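ThiJ/PfpI family protein (Francisella tularensis subsp. novicida, PDB 4P5P) probably acts as a glyoxalase III-type enzyme of the DJ-1/PfpI family, with a flavodoxin-like fold, and is known as a rapid encystment protein. Local coordinates at residues A[134-139]-A[174-179]; A[148-153]-A[183-188]; A[154-159]-A[203-208]. One frame throughout, in Å; residues are numbered along the deposited sequence. Where two conformers were deposited one is given.

Interaction 1: residues A[134-139]-A[174-179]; sequences GVAALI and FSLEDS
F174 meets I139 and A136 with the far end of its ring. CE2 lies 3.6 Å from I139 CD1, which comes up obliquely from the opposite direction, while A136 CB sits at the ring edge near its plane, 4.3 Å from CZ. With CG set between the backbone N and the carbonyl carbon (chi1 62°), the ring turns back toward 134-139, and M105 and P109 border it outside the contact. S175 then starts helix 176-182 as its N-cap: OG accepts from D178 N at 3.0 Å with an N-H...O angle of 163°, and the same OG is bonded to N160. The helix packs beside the helical turn that follows strand 127-130 and the modified C132, seen as a 3-sulfinoalanine, at the nucleophile elbow position of DJ-1/PfpI proteins. L176 has CG anti to the backbone N (chi1 177°), which carries CD1 into the groove between A136 and I139, 3.7 Å from A136 N and likewise 3.7 Å from I139 CD1. Its other methyl, CD2, lies more loosely against V135 CB. One turn further on, the S179 CB methylene closes on I139 CD1 at 3.8 Å, and I139 CG2 rests near both S179 CB and S179 O.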
ATOM      1  N   GLY A 134      -3.536  -2.456  -1.412  1.00 11.13           N
ATOM      2  CA  GLY A 134      -2.240  -1.944  -1.834  1.00 11.27           C
ATOM      3  C   GLY A 134      -1.311  -3.027  -2.366  1.00 10.34           C
ATOM      4  O   GLY A 134      -0.386  -2.754  -3.127  1.00  9.89           O
ATOM      5  N   VAL A 135      -1.551  -4.273  -1.966  1.00 10.22           N
ATOM      6  CA  VAL A 135      -0.742  -5.383  -2.443  1.00 11.05           C
ATOM      7  C   VAL A 135      -0.919  -5.552  -3.970  1.00 10.76           C
ATOM      8  O   VAL A 135      -0.086  -6.180  -4.627  1.00 10.84           O
ATOM      9  CB  VAL A 135      -1.095  -6.697  -1.668  1.00 11.62           C
ATOM     10  CG1 VAL A 135      -0.169  -7.833  -2.083  1.00 12.75           C
ATOM     11  CG2 VAL A 135      -0.981  -6.455  -0.158  1.00 13.20           C
ATOM     12  N   ALA A 136      -1.960  -4.938  -4.540  1.00 11.39           N
ATOM     13  CA  ALA A 136      -2.121  -4.906  -6.008  1.00 12.12           C
ATOM     14  C   ALA A 136      -0.894  -4.305  -6.703  1.00 11.28           C
ATOM     15  O   ALA A 136      -0.631  -4.582  -7.879  1.00 13.03           O
ATOM     16  CB  ALA A 136      -3.368  -4.120  -6.393  1.00 11.24           C
ATOM     17  N   ALA A 137      -0.152  -3.468  -5.982  1.00 10.16           N
ATOM     18  CA  ALA A 137       1.089  -2.892  -6.514  1.00  9.79           C
ATOM     19  C   ALA A 137       2.122  -3.937  -6.898  1.00 10.17           C
ATOM     20  O   ALA A 137       2.971  -3.679  -7.745  1.00 10.10           O
ATOM     21  CB  ALA A 137       1.720  -1.942  -5.512  1.00 10.15           C
ATOM     22  N   LEU A 138       2.077  -5.107  -6.265  1.00 10.74           N
ATOM     23  CA  LEU A 138       3.159  -6.092  -6.413  1.00 11.34           C
ATOM     24  C   LEU A 138       2.878  -7.201  -7.408  1.00 12.74           C
ATOM     25  O   LEU A 138       3.785  -7.941  -7.786  1.00 12.11           O
ATOM     26  CB  LEU A 138       3.481  -6.719  -5.056  1.00 12.43           C
ATOM     27  CG  LEU A 138       3.754  -5.754  -3.904  1.00 12.46           C
ATOM     28  CD1 LEU A 138       4.124  -6.543  -2.656  1.00 14.02           C
ATOM     29  CD2 LEU A 138       4.857  -4.758  -4.259  1.00 13.49           C
ATOM     30  N   ILE A 139       1.626  -7.329  -7.826  1.00 13.03           N
ATOM     31  CA  ILE A 139       1.215  -8.456  -8.676  1.00 13.84           C
ATOM     32  C   ILE A 139       2.076  -8.618  -9.941  1.00 12.61           C
ATOM     33  O   ILE A 139       2.487  -9.727 -10.273  1.00 15.16           O
ATOM     34  CB  ILE A 139      -0.244  -8.303  -9.103  1.00 13.65           C
ATOM     35  CG1 ILE A 139      -1.182  -8.306  -7.887  1.00 14.94           C
ATOM     36  CG2 ILE A 139      -0.664  -9.429 -10.030  1.00 15.67           C
ATOM     37  CD1 ILE A 139      -2.544  -7.749  -8.225  1.00 15.33           C
ATOM     38  N   PHE A 174     -10.822  -7.192 -10.574  1.00 18.65           N
ATOM     39  CA  PHE A 174     -10.244  -8.526 -10.488  1.00 17.95           C
ATOM     40  C   PHE A 174     -10.176  -8.856  -9.008  1.00 17.30           C
ATOM     41  O   PHE A 174     -10.292  -7.965  -8.170  1.00 17.71           O
ATOM     42  CB  PHE A 174      -8.855  -8.589 -11.138  1.00 17.95           C
ATOM     43  CG  PHE A 174      -7.843  -7.693 -10.479  1.00 17.15           C
ATOM     44  CD1 PHE A 174      -7.711  -6.375 -10.876  1.00 18.09           C
ATOM     45  CD2 PHE A 174      -7.039  -8.162  -9.453  1.00 16.18           C
ATOM     46  CE1 PHE A 174      -6.793  -5.531 -10.264  1.00 18.07           C
ATOM     47  CE2 PHE A 174      -6.117  -7.334  -8.842  1.00 17.21           C
ATOM     48  CZ  PHE A 174      -5.998  -6.005  -9.250  1.00 17.70           C
ATOM     49  N   SER A 175     -10.032 -10.137  -8.689  1.00 17.89           N
ATOM     50  CA  SER A 175      -9.831 -10.563  -7.317  1.00 16.77           C
ATOM     51  C   SER A 175      -8.347 -10.459  -6.978  1.00 15.26           C
ATOM     52  O   SER A 175      -7.502 -11.089  -7.618  1.00 15.79           O
ATOM     53  CB  SER A 175     -10.332 -11.997  -7.109  1.00 17.45           C
ATOM     54  OG  SER A 175      -9.609 -12.631  -6.074  1.00 19.28           O
ATOM     55  N   LEU A 176      -8.034  -9.666  -5.967  1.00 14.44           N
ATOM     56  CA  LEU A 176      -6.652  -9.495  -5.547  1.00 13.97           C
ATOM     57  C   LEU A 176      -6.011 -10.818  -5.137  1.00 15.07           C
ATOM     58  O   LEU A 176      -4.917 -11.141  -5.578  1.00 15.10           O
ATOM     59  CB  LEU A 176      -6.583  -8.496  -4.397  1.00 14.35           C
ATOM     60  CG  LEU A 176      -5.196  -8.282  -3.800  1.00 14.43           C
ATOM     61  CD1 LEU A 176      -4.174  -7.840  -4.851  1.00 15.68           C
ATOM     62  CD2 LEU A 176      -5.287  -7.256  -2.709  1.00 13.87           C
ATOM     63  N   GLU A 177      -6.693 -11.560  -4.264  1.00 16.43           N
ATOM     64  CA  GLU A 177      -6.221 -12.872  -3.853  1.00 16.08           C
ATOM     65  C   GLU A 177      -5.943 -13.778  -5.049  1.00 15.26           C
ATOM     66  O   GLU A 177      -4.883 -14.402  -5.140  1.00 14.89           O
ATOM     67  CB  GLU A 177      -7.247 -13.528  -2.915  1.00 17.31           C
ATOM     68  CG  GLU A 177      -6.919 -14.966  -2.559  1.00 17.84           C
ATOM     69  CD  GLU A 177      -7.842 -15.558  -1.496  1.00 19.68           C
ATOM     70  OE1 GLU A 177      -7.784 -16.789  -1.319  1.00 20.35           O
ATOM     71  OE2 GLU A 177      -8.604 -14.815  -0.839  1.00 20.25           O
ATOM     72  N   ASP A 178      -6.902 -13.863  -5.964  1.00 15.40           N
ATOM     73  CA  ASP A 178      -6.741 -14.744  -7.117  1.00 17.12           C
ATOM     74  C   ASP A 178      -5.540 -14.294  -7.968  1.00 16.57           C
ATOM     75  O   ASP A 178      -4.782 -15.119  -8.484  1.00 17.05           O
ATOM     76  CB  ASP A 178      -8.013 -14.778  -7.970  1.00 17.82           C
ATOM     77  CG  ASP A 178      -9.204 -15.425  -7.250  1.00 20.61           C
ATOM     78  OD1 ASP A 178      -9.041 -15.971  -6.143  1.00 21.29           O
ATOM     79  OD2 ASP A 178     -10.319 -15.399  -7.807  1.00 21.23           O
ATOM     80  N   SER A 179      -5.356 -12.984  -8.099  1.00 15.41           N
ATOM     81  CA  SER A 179      -4.252 -12.460  -8.916  1.00 16.17           C
ATOM     82  C   SER A 179      -2.885 -12.749  -8.323  1.00 15.59           C
ATOM     83  O   SER A 179      -1.928 -12.996  -9.045  1.00 14.88           O
ATOM     84  CB  SER A 179      -4.399 -10.956  -9.121  1.00 19.76           C
ATOM     85  OG  SER A 179      -5.307 -10.675 -10.160  1.00 24.16           O
TER

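Interaction 2: residues A[148-153]-A[183-188]; sequences NIIRDK and AGAKYS
Two backbone hydrogen bonds join D152 and K153 to 183-188. D152 N reaches G184 O at 2.8 Å and nearly straight, 176°; K186 N donates to K153 O, also at 2.8 Å. Weaker CA-H...O contacts flank them, from A185 CA to I150 O and from R151 CA to G184 O. The apolar part is small: I150 CD1 bridges the methyls of A183 and A185, 4.0 Å from A183 CB and 3.9 Å from A185 CB. Alongside, N148 CB lies 3.6 Å from A183 O, with CG close by, while the N148 amide oxygen is taken by K142. K186 runs extended beyond CG across the D152 carbonyl, CE 3.4 Å from D152 O. Within 148-153, a side chain also bonds to a backbone carbonyl: R151 NH1 holds N148 O at 3.0 Å, in the guanidinium plane, on the opposite face of that carbonyl from R151 N. G184, with positive phi, ends helix 176-182 in a Schellman motif, where its lack of a side chain lets R151 CB lie close. Overlapping type I and type II turns thus meet a helix C-terminus and lead into the small parallel sheet of strands 154-155 and 186-187.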
ATOM      1  N   ASN A 148       7.736 -12.816 -12.354  1.00 13.43           N
ATOM      2  CA  ASN A 148       7.223 -12.049 -11.220  0.56 12.77           C
ATOM      3  C   ASN A 148       8.106 -12.184  -9.984  1.00 12.64           C
ATOM      4  O   ASN A 148       8.433 -13.285  -9.574  1.00 13.80           O
ATOM      5  CB  ASN A 148       5.808 -12.501 -10.877  0.56 14.07           C
ATOM      6  CG  ASN A 148       4.842 -12.332 -12.031  0.56 14.17           C
ATOM      7  OD1 ASN A 148       4.860 -13.100 -12.997  0.56 14.24           O
ATOM      8  ND2 ASN A 148       3.975 -11.332 -11.927  0.56 15.17           N
ATOM      9  N   ILE A 149       8.472 -11.069  -9.370  1.00 13.28           N
ATOM     10  CA  ILE A 149       9.372 -11.167  -8.226  1.00 13.67           C
ATOM     11  C   ILE A 149       8.692 -11.763  -6.991  1.00 14.21           C
ATOM     12  O   ILE A 149       9.396 -12.219  -6.083  1.00 14.46           O
ATOM     13  CB  ILE A 149      10.013  -9.799  -7.838  1.00 15.27           C
ATOM     14  CG1 ILE A 149       8.969  -8.793  -7.312  1.00 15.94           C
ATOM     15  CG2 ILE A 149      10.807  -9.256  -9.016  1.00 16.52           C
ATOM     16  CD1 ILE A 149       9.573  -7.556  -6.641  1.00 16.16           C
ATOM     17  N   ILE A 150       7.359 -11.771  -6.946  1.00 13.63           N
ATOM     18  CA  ILE A 150       6.679 -12.378  -5.807  1.00 14.74           C
ATOM     19  C   ILE A 150       6.403 -13.866  -6.005  1.00 15.04           C
ATOM     20  O   ILE A 150       5.847 -14.496  -5.103  1.00 16.47           O
ATOM     21  CB  ILE A 150       5.332 -11.681  -5.454  1.00 14.85           C
ATOM     22  CG1 ILE A 150       4.282 -11.879  -6.553  1.00 14.81           C
ATOM     23  CG2 ILE A 150       5.562 -10.203  -5.162  1.00 15.70           C
ATOM     24  CD1 ILE A 150       2.927 -11.309  -6.187  1.00 16.27           C
ATOM     25  N   ARG A 151       6.787 -14.443  -7.141  1.00 15.35           N
ATOM     26  CA  ARG A 151       6.598 -15.892  -7.312  1.00 15.17           C
ATOM     27  C   ARG A 151       7.356 -16.644  -6.217  1.00 16.49           C
ATOM     28  O   ARG A 151       8.476 -16.296  -5.868  1.00 17.70           O
ATOM     29  CB  ARG A 151       7.037 -16.368  -8.702  1.00 15.01           C
ATOM     30  CG  ARG A 151       8.531 -16.429  -8.943  1.00 16.21           C
ATOM     31  CD  ARG A 151       8.787 -16.484 -10.453  1.00 15.72           C
ATOM     32  NE  ARG A 151      10.172 -16.761 -10.822  1.00 16.47           N
ATOM     33  CZ  ARG A 151      11.180 -15.905 -10.691  1.00 15.06           C
ATOM     34  NH1 ARG A 151      10.975 -14.699 -10.171  1.00 15.23           N
ATOM     35  NH2 ARG A 151      12.398 -16.259 -11.091  1.00 15.59           N
ATOM     36  N   ASP A 152       6.690 -17.653  -5.666  1.00 18.52           N
ATOM     37  CA  ASP A 152       7.236 -18.525  -4.623  1.00 20.08           C
ATOM     38  C   ASP A 152       7.403 -17.821  -3.273  1.00 20.54           C
ATOM     39  O   ASP A 152       7.964 -18.400  -2.341  1.00 22.54           O
ATOM     40  CB  ASP A 152       8.581 -19.131  -5.067  1.00 22.03           C
ATOM     41  CG  ASP A 152       8.470 -19.887  -6.379  1.00 25.72           C
ATOM     42  OD1 ASP A 152       7.419 -20.521  -6.593  1.00 26.00           O
ATOM     43  OD2 ASP A 152       9.426 -19.852  -7.191  1.00 28.76           O
ATOM     44  N   LYS A 153       6.904 -16.595  -3.143  1.00 18.02           N
ATOM     45  CA  LYS A 153       7.018 -15.870  -1.882  0.57 18.02           C
ATOM     46  C   LYS A 153       5.697 -15.887  -1.125  1.00 17.32           C
ATOM     47  O   LYS A 153       4.624 -15.880  -1.722  1.00 17.07           O
ATOM     48  CB  LYS A 153       7.493 -14.440  -2.134  0.57 19.28           C
ATOM     49  CG  LYS A 153       8.934 -14.419  -2.645  0.57 21.49           C
ATOM     50  CD  LYS A 153       9.543 -13.042  -2.664  0.57 22.97           C
ATOM     51  CE  LYS A 153      11.019 -13.101  -3.061  0.57 24.02           C
ATOM     52  NZ  LYS A 153      11.233 -13.735  -4.396  0.57 24.45           N
ATOM     53  N   ALA A 183       0.004 -15.004 -10.035  1.00 16.23           N
ATOM     54  CA  ALA A 183       1.358 -14.478 -10.178  1.00 15.53           C
ATOM     55  C   ALA A 183       2.428 -15.441  -9.652  1.00 15.38           C
ATOM     56  O   ALA A 183       3.623 -15.222  -9.853  1.00 16.18           O
ATOM     57  CB  ALA A 183       1.474 -13.147  -9.480  1.00 14.68           C
ATOM     58  N   GLY A 184       1.991 -16.487  -8.958  1.00 15.44           N
ATOM     59  CA  GLY A 184       2.896 -17.500  -8.446  1.00 15.90           C
ATOM     60  C   GLY A 184       3.233 -17.353  -6.973  1.00 16.04           C
ATOM     61  O   GLY A 184       4.038 -18.111  -6.431  1.00 17.12           O
ATOM     62  N   ALA A 185       2.632 -16.370  -6.317  1.00 16.03           N
ATOM     63  CA  ALA A 185       2.860 -16.183  -4.885  1.00 15.87           C
ATOM     64  C   ALA A 185       2.129 -17.244  -4.065  1.00 16.64           C
ATOM     65  O   ALA A 185       1.175 -17.876  -4.543  1.00 17.28           O
ATOM     66  CB  ALA A 185       2.422 -14.787  -4.445  1.00 15.99           C
ATOM     67  N   LYS A 186       2.608 -17.440  -2.838  1.00 15.99           N
ATOM     68  CA  LYS A 186       1.962 -18.319  -1.868  1.00 17.84           C
ATOM     69  C   LYS A 186       1.085 -17.446  -0.997  1.00 16.77           C
ATOM     70  O   LYS A 186       1.571 -16.839  -0.039  1.00 16.52           O
ATOM     71  CB  LYS A 186       3.008 -19.065  -1.040  1.00 20.66           C
ATOM     72  CG  LYS A 186       3.905 -19.955  -1.894  1.00 23.34           C
ATOM     73  CD  LYS A 186       5.090 -20.495  -1.128  1.00 26.26           C
ATOM     74  CE  LYS A 186       6.045 -21.213  -2.070  1.00 29.05           C
ATOM     75  NZ  LYS A 186       7.245 -21.733  -1.360  1.00 30.51           N
ATOM     76  N   TYR A 187      -0.198 -17.369  -1.350  1.00 14.14           N
ATOM     77  CA  TYR A 187      -1.157 -16.533  -0.650  1.00 15.90           C
ATOM     78  C   TYR A 187      -1.745 -17.229   0.558  1.00 15.66           C
ATOM     79  O   TYR A 187      -2.119 -18.395   0.489  1.00 17.06           O
ATOM     80  CB  TYR A 187      -2.305 -16.107  -1.571  1.00 15.03           C
ATOM     81  CG  TYR A 187      -3.300 -15.206  -0.854  1.00 15.63           C
ATOM     82  CD1 TYR A 187      -4.353 -15.741  -0.127  1.00 14.92           C
ATOM     83  CD2 TYR A 187      -3.146 -13.822  -0.851  1.00 16.60           C
ATOM     84  CE1 TYR A 187      -5.236 -14.941   0.551  1.00 15.79           C
ATOM     85  CE2 TYR A 187      -4.039 -13.004  -0.172  1.00 16.96           C
ATOM     86  CZ  TYR A 187      -5.083 -13.580   0.540  1.00 16.86           C
ATOM     87  OH  TYR A 187      -6.001 -12.834   1.240  1.00 18.07           O
ATOM     88  N   SER A 188      -1.838 -16.492   1.654  1.00 15.51           N
ATOM     89  CA  SER A 188      -2.579 -16.958   2.827  1.00 14.49           C
ATOM     90  C   SER A 188      -3.275 -15.789   3.498  1.00 15.62           C
ATOM     91  O   SER A 188      -2.952 -14.628   3.240  1.00 16.42           O
ATOM     92  CB  SER A 188      -1.665 -17.661   3.830  1.00 15.31           C
ATOM     93  OG  SER A 188      -0.765 -16.761   4.440  1.00 16.73           O
TER

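Interaction 3: residues A[154-159]-A[203-208]; sequences EVTGFS and IITAQN
T156 lays its CG2 methyl over the backbone between T205 and Q207, 3.6 Å from T205 O and 3.7 Å from A206 C. Its OG1, anti to the backbone N (chi1 -171°), points on past Q207 CB and bonds S188 O. The Q207 chain crosses it at about a right angle, extended beyond CG, with CG 3.5 Å from G157 O; its amide continues to A190 N through OE1 and to E162 through NE2, passing near the S159 hydroxyl, which also binds E162. T205 OG1 makes the direct hydrogen bond across the contact, accepting from T156 N at 2.9 Å and 168°. A water hydrogen-bonds to T205 OG1, at 2.8 Å, and to E154 O and I203 O, so side-chain and water bonds, not backbone pairing, link the two segments here. Further along, F158 packs its backbone on the Q207 carbonyl: F158 CA is 3.2 Å from Q207 O, a CA-H...O contact. F158 CD1 also lies near Q207 O, and the ring meets that of H133. All the touching residues are buried. Strand 154-155 and its continuation are thus attached to strand 203-206, next to 127-130 in the central sheet of this flavodoxin-like fold.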
ATOM      1  N   GLU A 154       5.802 -15.934   0.201  1.00 17.40           N
ATOM      2  CA  GLU A 154       4.635 -15.900   1.065  1.00 18.03           C
ATOM      3  C   GLU A 154       4.121 -14.476   1.195  1.00 17.12           C
ATOM      4  O   GLU A 154       4.852 -13.581   1.619  1.00 17.93           O
ATOM      5  CB  GLU A 154       4.971 -16.479   2.436  1.00 19.97           C
ATOM      6  CG  GLU A 154       5.513 -17.888   2.317  1.00 23.88           C
ATOM      7  CD  GLU A 154       5.675 -18.583   3.641  1.00 29.56           C
ATOM      8  OE1 GLU A 154       6.210 -19.715   3.649  1.00 32.52           O
ATOM      9  OE2 GLU A 154       5.272 -18.004   4.672  1.00 32.55           O
ATOM     10  N   VAL A 155       2.875 -14.285   0.789  1.00 15.31           N
ATOM     11  CA  VAL A 155       2.219 -12.988   0.840  1.00 13.38           C
ATOM     12  C   VAL A 155       0.803 -13.112   1.389  1.00 13.98           C
ATOM     13  O   VAL A 155       0.223 -14.209   1.455  1.00 14.70           O
ATOM     14  CB  VAL A 155       2.139 -12.312  -0.567  1.00 13.56           C
ATOM     15  CG1 VAL A 155       3.507 -12.211  -1.212  1.00 12.76           C
ATOM     16  CG2 VAL A 155       1.161 -13.058  -1.487  1.00 14.53           C
ATOM     17  N   THR A 156       0.255 -11.974   1.794  1.00 13.39           N
ATOM     18  CA  THR A 156      -1.166 -11.838   2.039  1.00 13.56           C
ATOM     19  C   THR A 156      -1.645 -10.543   1.396  1.00 14.40           C
ATOM     20  O   THR A 156      -0.908  -9.926   0.608  1.00 13.57           O
ATOM     21  CB  THR A 156      -1.488 -11.868   3.559  1.00 14.26           C
ATOM     22  OG1 THR A 156      -2.904 -11.932   3.757  1.00 15.48           O
ATOM     23  CG2 THR A 156      -0.919 -10.648   4.274  1.00 14.11           C
ATOM     24  N   GLY A 157      -2.871 -10.153   1.720  1.00 14.52           N
ATOM     25  CA  GLY A 157      -3.533  -9.006   1.120  1.00 14.45           C
ATOM     26  C   GLY A 157      -5.023  -9.180   1.343  1.00 15.27           C
ATOM     27  O   GLY A 157      -5.441 -10.209   1.868  1.00 16.41           O
ATOM     28  N   PHE A 158      -5.825  -8.185   0.970  1.00 15.28           N
ATOM     29  CA  PHE A 158      -7.264  -8.213   1.229  1.00 16.15           C
ATOM     30  C   PHE A 158      -7.885  -9.497   0.667  1.00 16.96           C
ATOM     31  O   PHE A 158      -7.755  -9.797  -0.519  1.00 17.17           O
ATOM     32  CB  PHE A 158      -7.917  -6.968   0.624  1.00 17.97           C
ATOM     33  CG  PHE A 158      -9.236  -6.588   1.241  1.00 19.22           C
ATOM     34  CD1 PHE A 158      -9.289  -5.929   2.466  1.00 20.47           C
ATOM     35  CD2 PHE A 158     -10.421  -6.853   0.588  1.00 19.33           C
ATOM     36  CE1 PHE A 158     -10.506  -5.554   3.020  1.00 21.49           C
ATOM     37  CE2 PHE A 158     -11.628  -6.478   1.133  1.00 21.06           C
ATOM     38  CZ  PHE A 158     -11.671  -5.827   2.349  1.00 21.91           C
ATOM     39  N   SER A 159      -8.572 -10.252   1.519  1.00 17.52           N
ATOM     40  CA  SER A 159      -8.990 -11.607   1.166  1.00 19.40           C
ATOM     41  C   SER A 159     -10.302 -11.606   0.391  1.00 19.47           C
ATOM     42  O   SER A 159     -11.082 -10.667   0.490  1.00 21.41           O
ATOM     43  CB  SER A 159      -9.128 -12.466   2.427  1.00 21.32           C
ATOM     44  OG  SER A 159     -10.250 -12.075   3.189  1.00 22.84           O
ATOM     45  N   ILE A 203       9.901  -8.441   1.523  1.00 13.08           N
ATOM     46  CA  ILE A 203       8.602  -8.073   0.989  1.00 14.16           C
ATOM     47  C   ILE A 203       7.590  -8.335   2.097  1.00 13.86           C
ATOM     48  O   ILE A 203       7.365  -9.484   2.478  1.00 14.09           O
ATOM     49  CB  ILE A 203       8.238  -8.876  -0.269  1.00 15.00           C
ATOM     50  CG1 ILE A 203       9.252  -8.587  -1.377  1.00 15.24           C
ATOM     51  CG2 ILE A 203       6.813  -8.532  -0.720  1.00 16.78           C
ATOM     52  CD1 ILE A 203       9.135  -9.506  -2.587  1.00 16.67           C
ATOM     53  N   ILE A 204       6.996  -7.267   2.607  1.00 13.32           N
ATOM     54  CA  ILE A 204       6.122  -7.324   3.760  1.00 13.32           C
ATOM     55  C   ILE A 204       4.717  -6.976   3.312  1.00 13.69           C
ATOM     56  O   ILE A 204       4.481  -5.885   2.799  1.00 14.41           O
ATOM     57  CB  ILE A 204       6.590  -6.360   4.864  1.00 14.65           C
ATOM     58  CG1 ILE A 204       8.007  -6.749   5.303  1.00 16.19           C
ATOM     59  CG2 ILE A 204       5.626  -6.397   6.043  1.00 14.65           C
ATOM     60  CD1 ILE A 204       8.683  -5.723   6.180  1.00 17.79           C
ATOM     61  N   THR A 205       3.790  -7.902   3.486  1.00 13.31           N
ATOM     62  CA  THR A 205       2.409  -7.665   3.104  1.00 12.84           C
ATOM     63  C   THR A 205       1.480  -7.846   4.305  1.00 13.62           C
ATOM     64  O   THR A 205       1.797  -8.553   5.264  1.00 14.20           O
ATOM     65  CB  THR A 205       1.967  -8.592   1.940  1.00 12.91           C
ATOM     66  OG1 THR A 205       2.242  -9.959   2.259  1.00 12.24           O
ATOM     67  CG2 THR A 205       2.711  -8.256   0.644  1.00 12.51           C
ATOM     68  N   ALA A 206       0.350  -7.160   4.263  1.00 12.53           N
ATOM     69  CA  ALA A 206      -0.592  -7.134   5.376  1.00 12.59           C
ATOM     70  C   ALA A 206      -2.003  -7.204   4.812  1.00 12.68           C
ATOM     71  O   ALA A 206      -2.267  -6.747   3.703  1.00 14.20           O
ATOM     72  CB  ALA A 206      -0.397  -5.886   6.223  1.00 12.94           C
ATOM     73  N   GLN A 207      -2.912  -7.798   5.570  1.00 13.70           N
ATOM     74  CA  GLN A 207      -4.186  -8.227   5.011  1.00 14.71           C
ATOM     75  C   GLN A 207      -5.269  -7.144   4.928  1.00 15.06           C
ATOM     76  O   GLN A 207      -6.007  -7.100   3.955  1.00 14.79           O
ATOM     77  CB  GLN A 207      -4.705  -9.399   5.839  1.00 15.80           C
ATOM     78  CG  GLN A 207      -5.972 -10.031   5.310  1.00 16.64           C
ATOM     79  CD  GLN A 207      -6.337 -11.276   6.084  1.00 18.63           C
ATOM     80  OE1 GLN A 207      -5.460 -11.979   6.584  1.00 18.79           O
ATOM     81  NE2 GLN A 207      -7.631 -11.551   6.196  1.00 19.80           N
ATOM     82  N   ASN A 208      -5.355  -6.283   5.939  1.00 14.10           N
ATOM     83  CA  ASN A 208      -6.543  -5.461   6.145  1.00 14.12           C
ATOM     84  C   ASN A 208      -6.203  -4.245   7.018  1.00 14.44           C
ATOM     85  O   ASN A 208      -5.084  -4.130   7.501  1.00 14.19           O
ATOM     86  CB  ASN A 208      -7.648  -6.330   6.762  1.00 16.16           C
ATOM     87  CG  ASN A 208      -7.173  -7.079   7.978  1.00 17.09           C
ATOM     88  OD1 ASN A 208      -6.369  -6.565   8.754  1.00 16.98           O
ATOM     89  ND2 ASN A 208      -7.646  -8.325   8.145  1.00 19.20           N
TER
HETATM   90  O   HOH W   1       4.927 -10.813   1.965  1.00 15.05           O

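In the fold
The three contacts lie close together, their centres about 9 Å (interactions 1 and 3) and 11 Å (the other two pairs) apart, all within the DJ-1/PfpI family domain. Along the chain their segments alternate: 134-139, 148-153 and 154-159 come first, then 174-179, 183-188 and 203-208. Helix 176-182, entered in interaction 1, leaves through interaction 2 into strand 186-187, which pairs in parallel with 154-155 of interaction 3. Beyond the paired strands, residues 187-188 also bond to 156-157, as Y187 OH does to G157 O. V135 and L176 also touch 156-158. The region following strand 127-130 and C132 is thereby packed against the main sheet's strand 203-206, which V135 and L138 touch directly.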